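Local coordinates for ferric-siderophore receptor protein (Streptomyces coelicolor, PDB 2X4L), which probably binds iron-loaded siderophores outside the cell membrane and delivers them to a transporter for iron uptake, at residues D177-A185 / Y304-D312; E97-Y106 / W126-V136. All blocks are in the same frame, centred on the assembly; numbering follows the deposited sequence.

Contact 1 of 2, residues D177-A185 / Y304-D312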
loop_
_atom_site.group_PDB
_atom_site.type_symbol
_atom_site.label_atom_id
_atom_site.label_comp_id
_atom_site.label_asym_id
_atom_site.label_seq_id
_atom_site.Cartn_x
_atom_site.Cartn_y
_atom_site.Cartn_z
ATOM N N ASP A 177 -6.287 0.711 -20.610
ATOM C CA ASP A 177 -5.143 1.614 -20.823
ATOM C C ASP A 177 -4.322 1.582 -19.524
ATOM O O ASP A 177 -3.120 1.674 -19.559
ATOM C CB ASP A 177 -5.595 3.075 -21.030
ATOM C CG ASP A 177 -6.143 3.368 -22.439
ATOM O OD1 ASP A 177 -5.892 2.622 -23.404
ATOM O OD2 ASP A 177 -6.868 4.364 -22.524
ATOM N N ALA A 178 -4.990 1.536 -18.378
ATOM C CA ALA A 178 -4.259 1.520 -17.157
ATOM C C ALA A 178 -3.369 0.291 -16.980
ATOM O O ALA A 178 -2.231 0.387 -16.509
ATOM C CB ALA A 178 -5.209 1.660 -15.923
ATOM N N LYS A 179 -3.946 -0.849 -17.368
ATOM C CA LYS A 179 -3.200 -2.111 -17.290
ATOM C C LYS A 179 -2.046 -2.074 -18.291
ATOM O O LYS A 179 -0.912 -2.521 -17.935
ATOM C CB LYS A 179 -4.156 -3.276 -17.550
ATOM C CG LYS A 179 -3.485 -4.604 -17.585
ATOM C CD LYS A 179 -2.626 -4.899 -16.357
ATOM C CE LYS A 179 -2.359 -6.415 -16.176
ATOM N NZ LYS A 179 -1.725 -7.130 -17.346
ATOM N N ALA A 180 -2.249 -1.531 -19.487
ATOM C CA ALA A 180 -1.157 -1.457 -20.446
ATOM C C ALA A 180 -0.083 -0.538 -19.898
ATOM O O ALA A 180 1.121 -0.855 -20.092
ATOM C CB ALA A 180 -1.706 -0.883 -21.762
ATOM N N ALA A 181 -0.473 0.579 -19.220
ATOM C CA ALA A 181 0.536 1.504 -18.710
ATOM C C ALA A 181 1.306 0.809 -17.562
ATOM O O ALA A 181 2.536 0.980 -17.442
ATOM C CB ALA A 181 -0.103 2.813 -18.236
ATOM N N PHE A 182 0.636 -0.004 -16.747
ATOM C CA PHE A 182 1.326 -0.694 -15.663
ATOM C C PHE A 182 2.292 -1.682 -16.318
ATOM O O PHE A 182 3.435 -1.764 -15.842
ATOM C CB PHE A 182 0.297 -1.466 -14.881
ATOM C CG PHE A 182 0.869 -2.333 -13.795
ATOM C CD1 PHE A 182 1.056 -1.873 -12.514
ATOM C CD2 PHE A 182 1.135 -3.656 -14.088
ATOM C CE1 PHE A 182 1.615 -2.696 -11.538
ATOM C CE2 PHE A 182 1.630 -4.509 -13.148
ATOM C CZ PHE A 182 1.849 -4.074 -11.826
ATOM N N ASP A 183 1.875 -2.418 -17.373
ATOM C CA ASP A 183 2.799 -3.415 -17.923
ATOM C C ASP A 183 4.010 -2.716 -18.518
ATOM O O ASP A 183 5.160 -3.252 -18.431
ATOM C CB ASP A 183 2.078 -4.218 -19.002
ATOM C CG ASP A 183 1.043 -5.222 -18.434
ATOM O OD1 ASP A 183 1.035 -5.483 -17.234
ATOM O OD2 ASP A 183 0.235 -5.714 -19.263
ATOM N N LYS A 184 3.797 -1.527 -19.115
ATOM C CA LYS A 184 4.879 -0.733 -19.688
ATOM C C LYS A 184 5.852 -0.284 -18.571
ATOM O O LYS A 184 7.103 -0.337 -18.770
ATOM C CB LYS A 184 4.305 0.430 -20.529
ATOM C CG LYS A 184 5.415 1.258 -21.089
ATOM C CD LYS A 184 4.802 2.328 -22.002
ATOM C CE LYS A 184 5.859 3.202 -22.687
ATOM N NZ LYS A 184 5.147 4.095 -23.745
ATOM N N ALA A 185 5.318 0.161 -17.449
ATOM C CA ALA A 185 6.167 0.636 -16.367
ATOM C C ALA A 185 6.885 -0.528 -15.743
ATOM O O ALA A 185 8.022 -0.336 -15.271
ATOM C CB ALA A 185 5.306 1.339 -15.297
ATOM N N TYR A 304 -4.397 -0.591 -11.000
ATOM C CA TYR A 304 -3.233 -0.403 -11.892
ATOM C C TYR A 304 -2.858 1.048 -11.991
ATOM O O TYR A 304 -1.630 1.360 -12.004
ATOM C CB TYR A 304 -3.482 -1.044 -13.303
ATOM C CG TYR A 304 -3.583 -2.554 -13.196
ATOM C CD1 TYR A 304 -2.448 -3.351 -12.945
ATOM C CD2 TYR A 304 -4.848 -3.188 -13.238
ATOM C CE1 TYR A 304 -2.557 -4.760 -12.781
ATOM C CE2 TYR A 304 -4.945 -4.562 -13.084
ATOM C CZ TYR A 304 -3.822 -5.332 -12.919
ATOM O OH TYR A 304 -3.933 -6.671 -12.743
ATOM N N ASP A 305 -3.825 1.943 -11.988
ATOM C CA ASP A 305 -3.580 3.342 -12.091
ATOM C C ASP A 305 -2.646 3.807 -10.978
ATOM O O ASP A 305 -1.758 4.632 -11.193
ATOM C CB ASP A 305 -4.938 4.047 -11.986
ATOM C CG ASP A 305 -4.798 5.434 -12.048
ATOM O OD1 ASP A 305 -5.164 6.011 -13.065
ATOM O OD2 ASP A 305 -4.181 5.937 -11.107
ATOM N N LYS A 306 -2.979 3.390 -9.780
ATOM C CA LYS A 306 -2.140 3.845 -8.660
ATOM C C LYS A 306 -0.876 3.087 -8.393
ATOM O O LYS A 306 0.002 3.528 -7.636
ATOM C CB LYS A 306 -2.980 3.871 -7.372
ATOM C CG LYS A 306 -4.117 4.857 -7.384
ATOM C CD LYS A 306 -3.641 6.287 -7.445
ATOM C CE LYS A 306 -4.831 7.277 -7.601
ATOM N NZ LYS A 306 -5.603 7.035 -8.908
ATOM N N CYS A 307 -0.721 1.943 -9.045
ATOM C CA CYS A 307 0.564 1.213 -8.905
ATOM C C CYS A 307 1.561 1.517 -10.016
ATOM O O CYS A 307 2.749 1.289 -9.890
ATOM C CB CYS A 307 0.290 -0.317 -8.922
ATOM S SG CYS A 307 -0.399 -0.796 -7.242
ATOM N N THR A 308 1.077 1.983 -11.159
ATOM C CA THR A 308 1.944 2.410 -12.273
ATOM C C THR A 308 2.980 3.405 -11.806
ATOM O O THR A 308 4.201 3.267 -12.081
ATOM C CB THR A 308 1.159 2.892 -13.487
ATOM O OG1 THR A 308 0.370 1.805 -13.943
ATOM C CG2 THR A 308 2.050 3.348 -14.697
ATOM N N PRO A 309 2.607 4.447 -10.979
ATOM C CA PRO A 309 3.635 5.400 -10.566
ATOM C C PRO A 309 4.681 4.774 -9.653
ATOM O O PRO A 309 5.810 5.234 -9.543
ATOM C CB PRO A 309 2.825 6.535 -9.884
ATOM C CG PRO A 309 1.508 6.439 -10.452
ATOM C CD PRO A 309 1.238 4.982 -10.784
ATOM N N LEU A 310 4.299 3.728 -8.922
ATOM C CA LEU A 310 5.266 3.134 -8.028
ATOM C C LEU A 310 6.416 2.530 -8.884
ATOM O O LEU A 310 7.605 2.660 -8.507
ATOM C CB LEU A 310 4.644 2.014 -7.179
ATOM C CG LEU A 310 3.396 2.348 -6.380
ATOM C CD1 LEU A 310 2.933 1.148 -5.583
ATOM C CD2 LEU A 310 3.659 3.614 -5.477
ATOM N N LEU A 311 6.028 1.890 -10.014
ATOM C CA LEU A 311 7.049 1.365 -10.931
ATOM C C LEU A 311 7.838 2.459 -11.654
ATOM O O LEU A 311 9.072 2.444 -11.652
ATOM C CB LEU A 311 6.382 0.405 -11.954
ATOM C CG LEU A 311 5.725 -0.801 -11.363
ATOM C CD1 LEU A 311 4.783 -1.349 -12.390
ATOM C CD2 LEU A 311 6.782 -1.801 -10.987
ATOM N N ASP A 312 7.101 3.453 -12.207
ATOM C CA ASP A 312 7.802 4.575 -12.902
ATOM C C ASP A 312 8.719 5.297 -11.933
ATOM O O ASP A 312 9.810 5.702 -12.361
ATOM C CB ASP A 312 6.760 5.571 -13.504
ATOM C CG ASP A 312 6.210 5.116 -14.802
ATOM O OD1 ASP A 312 6.911 4.436 -15.622
ATOM O OD2 ASP A 312 5.022 5.471 -15.088
HETATM O O HOH W 1 -1.990 2.638 -15.088
#
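Helices 173-195 and 304-320 run side by side where Phe182 meets Thr308, the segment axes 8.5 Å apart and inclined by 18°. Phe182 is a knob among Tyr304, Cys307, Thr308 and Leu311. With CG anti to the backbone N (chi1 175°), its ring stands between two partners: Leu311 CD1 makes a CH-pi contact with one face, and Tyr304 turns its edge to the opposite face, CD1 lying 3.6 Å from Phe182 CG in a T-shaped stack. Lys179 lies alongside the tyrosine, its CD 3.6 Å from the centroid of the Tyr304 ring; the bent chain carries NZ to a salt bridge with Asp183 OD2. Thr308 is the reciprocal knob, among Ala178, Ala181, Phe182 and Ala185; the small alanines leave room for its methyl CG2. Its OG1 donates to Tyr304 O at 2.8 Å and accepts from a water that also donates to Ala178 O. Ala185 CB touches Asp312 OD1. Leu156 of helix 153-165 packs against Phe182, Tyr304 and Cys307. With an alanine in place of Tyr304, one face of Phe182 would probably lose its edge partner and the Lys179 methylenes the ring they rest on. With no direct hydrogen bond between the segments, shape and aromatic contacts do most of the holding, helped by the shared water and the salt bridge from Asp312 to Arg188 of helix 173-195.

Contact 2 of 2, residues E97-Y106 / W126-V136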
loop_
_atom_site.group_PDB
_atom_site.type_symbol
_atom_site.label_atom_id
_atom_site.label_comp_id
_atom_site.label_asym_id
_atom_site.label_seq_id
_atom_site.Cartn_x
_atom_site.Cartn_y
_atom_site.Cartn_z
ATOM N N GLU A 97 -7.570 7.445 10.714
ATOM C CA GLU A 97 -6.236 6.906 11.015
ATOM C C GLU A 97 -6.442 5.375 10.983
ATOM O O GLU A 97 -7.605 4.899 11.000
ATOM C CB GLU A 97 -5.628 7.411 12.354
ATOM C CG GLU A 97 -6.488 6.998 13.497
ATOM C CD GLU A 97 -6.066 7.585 14.855
ATOM O OE1 GLU A 97 -5.280 8.542 14.847
ATOM O OE2 GLU A 97 -6.529 7.078 15.928
ATOM N N TRP A 98 -5.317 4.651 10.965
ATOM C CA TRP A 98 -5.417 3.197 11.065
ATOM C C TRP A 98 -6.044 2.768 12.415
ATOM O O TRP A 98 -5.851 3.392 13.491
ATOM C CB TRP A 98 -4.032 2.623 10.942
ATOM C CG TRP A 98 -4.000 1.110 11.027
ATOM C CD1 TRP A 98 -3.969 0.244 9.967
ATOM C CD2 TRP A 98 -3.835 0.316 12.224
ATOM N NE1 TRP A 98 -3.909 -1.052 10.470
ATOM C CE2 TRP A 98 -3.866 -1.043 11.815
ATOM C CE3 TRP A 98 -3.801 0.615 13.609
ATOM C CZ2 TRP A 98 -3.678 -2.106 12.761
ATOM C CZ3 TRP A 98 -3.709 -0.481 14.553
ATOM C CH2 TRP A 98 -3.677 -1.779 14.102
ATOM N N GLY A 99 -6.859 1.718 12.349
ATOM C CA GLY A 99 -7.404 1.104 13.553
ATOM C C GLY A 99 -8.515 1.836 14.237
ATOM O O GLY A 99 -8.718 1.738 15.451
ATOM N N LYS A 100 -9.255 2.629 13.475
ATOM C CA LYS A 100 -10.362 3.419 14.030
ATOM C C LYS A 100 -11.597 3.310 13.129
ATOM O O LYS A 100 -11.511 3.452 11.909
ATOM C CB LYS A 100 -9.925 4.895 14.010
ATOM C CG LYS A 100 -8.862 5.255 15.115
ATOM C CD LYS A 100 -9.603 5.731 16.417
ATOM C CE LYS A 100 -8.690 6.263 17.576
ATOM N NZ LYS A 100 -7.783 5.155 18.032
ATOM N N LEU A 101 -12.721 2.980 13.747
ATOM C CA LEU A 101 -13.957 2.745 12.941
ATOM C C LEU A 101 -15.158 2.892 13.856
ATOM O O LEU A 101 -15.346 2.061 14.779
ATOM C CB LEU A 101 -13.924 1.356 12.259
ATOM C CG LEU A 101 -14.931 1.073 11.126
ATOM C CD1 LEU A 101 -14.632 -0.277 10.453
ATOM C CD2 LEU A 101 -16.413 1.091 11.664
ATOM N N ASN A 102 -15.902 3.998 13.782
ATOM C CA ASN A 102 -16.976 4.202 14.727
ATOM C C ASN A 102 -18.167 3.290 14.388
ATOM O O ASN A 102 -18.700 3.333 13.281
ATOM C CB ASN A 102 -17.413 5.649 14.671
ATOM C CG ASN A 102 -18.454 5.965 15.709
ATOM O OD1 ASN A 102 -19.613 5.599 15.541
ATOM N ND2 ASN A 102 -18.077 6.634 16.784
ATOM N N VAL A 103 -18.533 2.385 15.313
ATOM C CA VAL A 103 -19.543 1.339 14.938
ATOM C C VAL A 103 -20.916 1.902 14.775
ATOM O O VAL A 103 -21.639 1.430 13.864
ATOM C CB VAL A 103 -19.545 0.222 16.024
ATOM C CG1 VAL A 103 -20.609 -0.824 15.726
ATOM C CG2 VAL A 103 -18.153 -0.417 16.150
ATOM N N GLU A 104 -21.286 2.897 15.605
ATOM C CA GLU A 104 -22.625 3.475 15.472
ATOM C C GLU A 104 -22.760 4.169 14.118
ATOM O O GLU A 104 -23.795 4.030 13.466
ATOM C CB GLU A 104 -22.915 4.477 16.588
ATOM C CG GLU A 104 -22.989 3.830 18.012
ATOM C CD GLU A 104 -23.145 4.897 19.170
ATOM O OE1 GLU A 104 -23.513 6.092 18.938
ATOM O OE2 GLU A 104 -22.906 4.525 20.350
ATOM N N LYS A 105 -21.737 4.925 13.712
ATOM C CA LYS A 105 -21.837 5.623 12.437
ATOM C C LYS A 105 -21.751 4.607 11.313
ATOM O O LYS A 105 -22.388 4.791 10.231
ATOM C CB LYS A 105 -20.668 6.607 12.324
ATOM C CG LYS A 105 -20.794 7.493 11.163
ATOM C CD LYS A 105 -22.059 8.428 11.484
ATOM C CE LYS A 105 -21.946 9.733 10.735
ATOM N NZ LYS A 105 -20.498 9.928 10.539
ATOM N N TYR A 106 -20.986 3.476 11.474
ATOM C CA TYR A 106 -20.972 2.449 10.447
ATOM C C TYR A 106 -22.416 1.876 10.242
ATOM O O TYR A 106 -22.817 1.716 9.120
ATOM C CB TYR A 106 -20.019 1.376 10.944
ATOM C CG TYR A 106 -19.890 0.135 10.113
ATOM C CD1 TYR A 106 -19.699 0.196 8.742
ATOM C CD2 TYR A 106 -19.985 -1.144 10.697
ATOM C CE1 TYR A 106 -19.552 -0.984 7.984
ATOM C CE2 TYR A 106 -19.835 -2.292 9.953
ATOM C CZ TYR A 106 -19.578 -2.206 8.584
ATOM O OH TYR A 106 -19.453 -3.306 7.753
ATOM N N TRP A 126 -7.429 -5.652 8.009
ATOM C CA TRP A 126 -6.548 -4.493 8.263
ATOM C C TRP A 126 -7.343 -3.250 8.605
ATOM O O TRP A 126 -8.342 -2.878 7.930
ATOM C CB TRP A 126 -5.779 -4.220 6.971
ATOM C CG TRP A 126 -4.748 -3.094 7.076
ATOM C CD1 TRP A 126 -4.743 -1.980 6.322
ATOM C CD2 TRP A 126 -3.541 -3.058 7.872
ATOM N NE1 TRP A 126 -3.596 -1.235 6.595
ATOM C CE2 TRP A 126 -2.836 -1.910 7.493
ATOM C CE3 TRP A 126 -2.936 -3.950 8.803
ATOM C CZ2 TRP A 126 -1.615 -1.559 8.049
ATOM C CZ3 TRP A 126 -1.701 -3.605 9.380
ATOM C CH2 TRP A 126 -1.048 -2.429 8.968
ATOM N N SER A 127 -6.957 -2.649 9.715
ATOM C CA SER A 127 -7.450 -1.359 10.194
ATOM C C SER A 127 -8.809 -1.440 10.897
ATOM O O SER A 127 -9.314 -0.394 11.367
ATOM C CB SER A 127 -7.492 -0.309 9.025
ATOM O OG SER A 127 -7.457 1.029 9.549
ATOM N N VAL A 128 -9.425 -2.614 10.980
ATOM C CA VAL A 128 -10.688 -2.759 11.714
ATOM C C VAL A 128 -10.224 -2.853 13.162
ATOM O O VAL A 128 -9.393 -3.697 13.503
ATOM C CB VAL A 128 -11.459 -4.023 11.275
ATOM C CG1 VAL A 128 -12.685 -4.198 12.151
ATOM C CG2 VAL A 128 -11.941 -3.851 9.850
ATOM N N PRO A 129 -10.752 -1.974 14.047
ATOM C CA PRO A 129 -10.239 -1.958 15.417
ATOM C C PRO A 129 -10.347 -3.322 16.068
ATOM O O PRO A 129 -11.431 -3.912 16.049
ATOM C CB PRO A 129 -11.059 -0.921 16.124
ATOM C CG PRO A 129 -11.809 -0.167 15.115
ATOM C CD PRO A 129 -11.722 -0.900 13.762
ATOM N N GLU A 130 -9.245 -3.767 16.679
ATOM C CA GLU A 130 -9.298 -5.010 17.344
ATOM C C GLU A 130 -10.323 -5.051 18.444
ATOM O O GLU A 130 -10.971 -6.060 18.582
ATOM C CB GLU A 130 -7.920 -5.266 17.959
ATOM C CG GLU A 130 -7.832 -6.680 18.510
ATOM C CD GLU A 130 -7.683 -7.650 17.321
ATOM O OE1 GLU A 130 -7.357 -7.194 16.153
ATOM O OE2 GLU A 130 -7.921 -8.849 17.573
ATOM N N GLU A 131 -10.490 -3.955 19.145
ATOM C CA GLU A 131 -11.424 -3.972 20.279
ATOM C C GLU A 131 -12.889 -3.979 19.878
ATOM O O GLU A 131 -13.754 -4.262 20.756
ATOM C CB GLU A 131 -11.160 -2.815 21.177
ATOM C CG GLU A 131 -11.482 -1.485 20.562
ATOM C CD GLU A 131 -10.359 -0.818 19.753
ATOM O OE1 GLU A 131 -9.359 -1.498 19.208
ATOM O OE2 GLU A 131 -10.518 0.443 19.674
ATOM N N SER A 132 -13.179 -3.801 18.594
ATOM C CA SER A 132 -14.598 -3.755 18.190
ATOM C C SER A 132 -14.897 -4.568 16.951
ATOM O O SER A 132 -15.971 -4.460 16.369
ATOM C CB SER A 132 -15.055 -2.269 18.068
ATOM O OG SER A 132 -14.294 -1.635 17.114
ATOM N N LYS A 133 -13.926 -5.392 16.548
ATOM C CA LYS A 133 -14.087 -6.121 15.270
ATOM C C LYS A 133 -15.303 -7.027 15.281
ATOM O O LYS A 133 -15.908 -7.254 14.256
ATOM C CB LYS A 133 -12.808 -6.904 14.893
ATOM C CG LYS A 133 -12.436 -7.971 15.936
ATOM C CD LYS A 133 -11.065 -8.584 15.617
ATOM C CE LYS A 133 -10.965 -9.849 16.525
ATOM N NZ LYS A 133 -9.589 -10.408 16.624
ATOM N N ASP A 134 -15.643 -7.607 16.432
ATOM C CA ASP A 134 -16.835 -8.450 16.520
ATOM C C ASP A 134 -18.109 -7.668 16.314
ATOM O O ASP A 134 -19.016 -8.123 15.604
ATOM C CB ASP A 134 -16.824 -9.193 17.873
ATOM C CG ASP A 134 -16.898 -8.201 19.104
ATOM O OD1 ASP A 134 -16.210 -7.147 19.159
ATOM O OD2 ASP A 134 -17.634 -8.515 20.093
ATOM N N LYS A 135 -18.148 -6.465 16.864
ATOM C CA LYS A 135 -19.335 -5.603 16.650
ATOM C C LYS A 135 -19.472 -5.212 15.209
ATOM O O LYS A 135 -20.577 -5.246 14.657
ATOM C CB LYS A 135 -19.228 -4.339 17.536
ATOM C CG LYS A 135 -19.097 -4.570 19.003
ATOM C CD LYS A 135 -18.887 -3.244 19.694
ATOM C CE LYS A 135 -18.918 -3.472 21.232
ATOM N NZ LYS A 135 -18.732 -2.164 21.929
ATOM N N VAL A 136 -18.353 -4.838 14.614
ATOM C CA VAL A 136 -18.343 -4.512 13.200
ATOM C C VAL A 136 -18.799 -5.698 12.410
ATOM O O VAL A 136 -19.578 -5.523 11.464
ATOM C CB VAL A 136 -16.929 -4.129 12.794
ATOM C CG1 VAL A 136 -16.791 -4.003 11.221
ATOM C CG2 VAL A 136 -16.624 -2.810 13.493
HETATM O O HOH W 2 -9.321 2.842 10.442
HETATM O O HOH W 3 -7.549 0.030 17.358
HETATM O O HOH W 4 -14.663 0.982 17.341
HETATM O O HOH W 5 -18.736 -5.722 8.920
#
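A type II beta turn from Glu97 to Lys100, just past strand 92-95, is pinned by Ser127 from the loop that follows strand 113-118. Gly99 N donates to Ser127 OG at 2.9 Å in a nearly straight bond (166°), the serine hydroxyl being brought there by a chi1 of -157°, anti to its own backbone N. Glycine suits this third turn position: its phi is positive, and a CB would run into Trp98 CE3. A water links Lys100 N to Ser127 OG beside the turn.

The preceding Trp98 sends the edge of its indole against the face of Trp126, with NE1 above the middle of that ring system and 3.3 Å from Trp126 CE2; the planes stand at 61°. Ser127 CA lies over one face of Trp98, 3.9 Å from the centroid of the five-membered ring. Trp126 is held by other partners as well: its NE1 is hydrogen-bonded to Glu299 and its rings meet Phe51 and Phe119, consistent with a place near the cleft between the lobes.

Beyond the turn the chains enter the beta-alpha-beta crossovers of the parallel sheet of the N-terminal lobe, helices 103-108 and 133-139 each leading to the next strand. Asn102 N-caps the first helix, its OD1 taking Lys105 N. The rigid ring of Pro129 packs on the backbone of Gly99 to Leu101, CG against Gly99 O and Leu101 N, with CD pressed tightly to Leu101 CB at 3.5 Å. Branched Val103 and Val136 join the helices through their CG2 methyls, 3.9 Å apart; Val136, with Leu101 and Tyr106, packs on Leu114 of strand 113-118. Tyr106 brings CE2 to 3.7 Å from Val136 CG1, and its hydroxyl donates to a water that donates to Val136 O.

From the N terminus the chain first builds the lobe around the parallel sheet. There contact 2 closes a short loop: strand 113-118 lies between its two segments, so the contact ties together the connections entering and leaving that strand. Strand 142-146 and helix 153-165 follow before contact 1 opens on the long helix 173-195, which leads toward the second lobe. The chain then makes the mixed sheet and returns in helix 304-320, closing a much longer loop that embraces this sheet. They neither nest nor cross. Their centres lie about 32 Å apart, on opposite sides of the chain's centre: contact 2 is local to one lobe, contact 1 joins the inter-lobe helix to the C-terminal one.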